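Local coordinates for putative ATP-grasp superfamily protein (Archaeoglobus fulgidus, PDB 3DF7), which is of unknown function but, as a putative member of the ATP-grasp superfamily, probably binds ATP and a metal ion, at residues Asp81-Leu84 with Tyr85-Lys89; Gln126-Leu129 with Arg130-Cys134. All coordinates share one frame; numbering follows the deposited sequence.

Contact 1 of 2, residues Asp81-Leu84 with Tyr85-Lys89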
# COMPACT_ATOMS: atom_id res chain seq x y z
N ASP A 81 13.15 6.66 0.83
CA ASP A 81 13.81 7.94 1.08
C ASP A 81 12.86 9.03 1.56
O ASP A 81 13.05 10.21 1.26
CB ASP A 81 14.54 8.41 -0.18
CG ASP A 81 15.56 7.41 -0.67
OD1 ASP A 81 16.36 6.91 0.16
OD2 ASP A 81 15.58 7.13 -1.89
N PHE A 82 11.84 8.62 2.31
CA PHE A 82 10.86 9.55 2.86
C PHE A 82 10.08 10.34 1.82
O PHE A 82 9.64 11.46 2.08
CB PHE A 82 11.55 10.50 3.84
CG PHE A 82 12.07 9.81 5.07
CD1 PHE A 82 11.20 9.36 6.05
CD2 PHE A 82 13.43 9.55 5.22
CE1 PHE A 82 11.66 8.66 7.17
CE2 PHE A 82 13.91 8.85 6.33
CZ PHE A 82 13.02 8.40 7.30
N LEU A 83 9.90 9.75 0.64
CA LEU A 83 9.16 10.40 -0.44
C LEU A 83 7.69 10.58 -0.06
O LEU A 83 7.15 11.68 -0.15
CB LEU A 83 9.27 9.58 -1.72
CG LEU A 83 8.48 10.06 -2.94
CD1 LEU A 83 8.92 11.47 -3.33
CD2 LEU A 83 8.71 9.09 -4.09
N LEU A 84 7.04 9.49 0.35
CA LEU A 84 5.64 9.56 0.74
C LEU A 84 5.49 10.59 1.86
O LEU A 84 4.55 11.39 1.86
CB LEU A 84 5.14 8.19 1.23
CG LEU A 84 3.70 8.17 1.76
CD1 LEU A 84 2.74 8.53 0.63
CD2 LEU A 84 3.37 6.80 2.32
N TYR A 85 6.43 10.57 2.79
CA TYR A 85 6.42 11.50 3.91
C TYR A 85 6.46 12.96 3.45
O TYR A 85 5.58 13.76 3.82
CB TYR A 85 7.62 11.23 4.82
CG TYR A 85 7.86 12.32 5.85
CD1 TYR A 85 7.05 12.43 6.98
CD2 TYR A 85 8.87 13.26 5.66
CE1 TYR A 85 7.24 13.47 7.90
CE2 TYR A 85 9.06 14.30 6.57
CZ TYR A 85 8.24 14.39 7.68
OH TYR A 85 8.43 15.42 8.58
N THR A 86 7.46 13.32 2.65
CA THR A 86 7.59 14.70 2.20
C THR A 86 6.42 15.18 1.34
O THR A 86 5.97 16.32 1.50
CB THR A 86 8.92 14.91 1.43
OG1 THR A 86 8.93 14.14 0.23
CG2 THR A 86 10.09 14.48 2.30
N LEU A 87 5.92 14.32 0.46
CA LEU A 87 4.81 14.70 -0.39
C LEU A 87 3.56 14.96 0.45
O LEU A 87 2.85 15.94 0.24
CB LEU A 87 4.53 13.60 -1.42
CG LEU A 87 5.60 13.42 -2.49
CD1 LEU A 87 5.29 12.18 -3.32
CD2 LEU A 87 5.66 14.66 -3.38
N THR A 88 3.31 14.08 1.42
CA THR A 88 2.15 14.23 2.28
C THR A 88 2.26 15.47 3.17
O THR A 88 1.30 16.23 3.31
CB THR A 88 1.96 13.00 3.18
OG1 THR A 88 1.86 11.82 2.36
CG2 THR A 88 0.69 13.14 4.01
N LYS A 89 3.43 15.68 3.75
CA LYS A 89 3.66 16.83 4.62
C LYS A 89 3.40 18.13 3.86
O LYS A 89 2.86 19.09 4.41
CB LYS A 89 5.10 16.80 5.14
CG LYS A 89 5.40 17.86 6.20
CD LYS A 89 6.84 17.73 6.68
CE LYS A 89 7.17 18.79 7.72
NZ LYS A 89 8.59 18.70 8.13

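Contact 2 of 2, residues Gln126-Leu129 with Arg130-Cys134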
# COMPACT_ATOMS: atom_id res chain seq x y z
N GLN A 126 12.20 -10.38 15.62
CA GLN A 126 13.39 -9.77 16.21
C GLN A 126 13.96 -8.85 15.15
O GLN A 126 14.05 -9.23 13.98
CB GLN A 126 14.42 -10.84 16.57
CG GLN A 126 14.05 -11.70 17.76
CD GLN A 126 15.19 -12.61 18.17
OE1 GLN A 126 16.32 -12.16 18.37
NE2 GLN A 126 14.90 -13.90 18.31
N THR A 127 14.34 -7.64 15.55
CA THR A 127 14.89 -6.66 14.62
C THR A 127 16.10 -5.98 15.25
O THR A 127 16.11 -5.71 16.45
CB THR A 127 13.84 -5.59 14.25
OG1 THR A 127 12.65 -6.24 13.79
CG2 THR A 127 14.37 -4.67 13.14
N SER A 128 17.11 -5.69 14.43
CA SER A 128 18.33 -5.06 14.93
C SER A 128 19.03 -4.25 13.84
O SER A 128 18.66 -4.32 12.67
CB SER A 128 19.27 -6.15 15.46
OG SER A 128 20.46 -5.59 15.99
N LEU A 129 20.04 -3.48 14.24
CA LEU A 129 20.81 -2.68 13.29
C LEU A 129 22.10 -3.43 12.97
O LEU A 129 22.94 -2.95 12.20
CB LEU A 129 21.11 -1.30 13.88
CG LEU A 129 19.89 -0.39 14.11
CD1 LEU A 129 20.29 0.87 14.84
CD2 LEU A 129 19.27 -0.05 12.76
N ARG A 130 22.25 -4.60 13.57
CA ARG A 130 23.41 -5.45 13.37
C ARG A 130 22.94 -6.89 13.19
O ARG A 130 21.78 -7.20 13.45
CB ARG A 130 24.37 -5.32 14.56
CG ARG A 130 25.15 -4.01 14.54
CD ARG A 130 26.11 -3.87 15.69
NE ARG A 130 26.93 -2.67 15.55
CZ ARG A 130 27.81 -2.26 16.46
NH1 ARG A 130 27.97 -2.94 17.58
NH2 ARG A 130 28.52 -1.16 16.25
N PRO A 131 23.82 -7.79 12.73
CA PRO A 131 23.42 -9.19 12.53
C PRO A 131 22.74 -9.80 13.75
O PRO A 131 23.09 -9.49 14.89
CB PRO A 131 24.74 -9.87 12.19
CG PRO A 131 25.47 -8.80 11.43
CD PRO A 131 25.22 -7.58 12.29
N LEU A 132 21.77 -10.67 13.49
CA LEU A 132 21.04 -11.35 14.56
C LEU A 132 21.54 -12.79 14.64
O LEU A 132 22.10 -13.31 13.67
CB LEU A 132 19.54 -11.36 14.26
CG LEU A 132 18.80 -10.03 14.35
CD1 LEU A 132 17.43 -10.14 13.68
CD2 LEU A 132 18.66 -9.63 15.81
N ASP A 133 21.34 -13.43 15.78
CA ASP A 133 21.77 -14.82 15.95
C ASP A 133 20.81 -15.75 15.23
O ASP A 133 21.21 -16.80 14.73
CB ASP A 133 21.84 -15.19 17.43
CG ASP A 133 23.00 -14.53 18.14
OD1 ASP A 133 24.11 -14.51 17.56
OD2 ASP A 133 22.82 -14.04 19.28
N CYS A 134 19.54 -15.37 15.19
CA CYS A 134 18.52 -16.18 14.53
C CYS A 134 18.59 -15.95 13.02
O CYS A 134 19.19 -14.98 12.57
CB CYS A 134 17.13 -15.79 15.04
SG CYS A 134 16.68 -14.05 14.75
O HOH W 1 18.66 -13.46 17.67
O HOH W 2 21.95 -7.79 16.67

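Contact 1 of 2, residues Asp81-Leu84 with Tyr85-Lys89
Leu-84 and Thr-88 sit one helical turn apart, their side chains running alongside each other in the same direction. On Thr-88, CB lies 3.3 Å from Leu-84 O; the hydroxyl OG1, placed beside its own backbone N (chi1 -57°), turns back to give Leu-84 O a hydrogen bond of 2.8 Å and rests 3.8 Å from the methyl CD1 of Leu-84. The amide of Thr-88 donates to the same oxygen from the other face of the carbonyl plane, so two donors grip one acceptor. A valine in place of Thr-88 would probably leave Leu-84 O with the amide bond alone, the second donor on its other face being lost. At the helix start, Phe-82 stands at the N-cap position and its O accepts a hydrogen bond from Thr-86 N at 2.9 Å. Leu-83 and Leu-87 cross at a slant, their CD1 methyls 3.7 Å apart, while Phe-82 and Tyr-85 meet through CB, with Tyr-85 CB at the edge of the phenylalanine ring. This is the N-terminal part of helix 83-92 in a beta-alpha-beta unit: Leu-84 and Leu-87 pack on Ile-75 of strand 72-76, and Leu-84 and Thr-88 face Ile-105 of helix 102-108.

Contact 2 of 2, residues Gln126-Leu129 with Arg130-Cys134
Leu-132 folds back against Ser-128 and Gln-126 on the inside of the turn, the tightly packed part. Its two methyls divide the work: CD2 presses on Ser-128 CB at 3.6 Å, and CD1 lies 3.5 Å from Gln-126 O. Nearer the bend, Ser-128 OG is anti to its own backbone N (chi1 -178°), which directs the hydroxyl to the Arg-130 amide; Arg-130 N donates to OG over 3.2 Å in a fairly straight bond (163°). The same OG is hydrogen-bonded to a water at 2.7 Å, which in turn donates to Pro-131 O, so the hydroxyl ties the limbs both directly and through solvent. At the looser, open end, Gln-126 NE2 stays 4.0 Å from Cys-134 SG, and a second water spans the limbs, donating to Gln-126 OE1 at 2.8 Å and accepting a longer bond from Cys-134 N. The chain directions of 126-129 and 130-134 are 156° apart, so the segment nearly reverses. It begins a surface loop of the ATP-grasp domain that joins strands 127-128 and 136-140, mutually parallel outer strands of a three-stranded sheet, across the central antiparallel strand 159-163, where Leu-132 touches Ala-161.

Both contacts are local, between residues that follow one another along the chain, yet they lie in different parts of the fold, with nearest atoms about 12 Å and centres 28 Å apart. Contact 1 is partly buried, within a helix that covers a parallel sheet; contact 2 lies on the surface, about 26 Å from the centre of the chain as against 14 Å, at the edge of an antiparallel sheet. They share no secondary-structure element. Their chemistry follows: regular backbone bonds reinforced by a hydroxyl, with Leu-84 and Leu-87 buried, hold the helix, whereas the turn depends on one leucine, a single direct bond from a backbone amide to a hydroxyl, and two bridging waters.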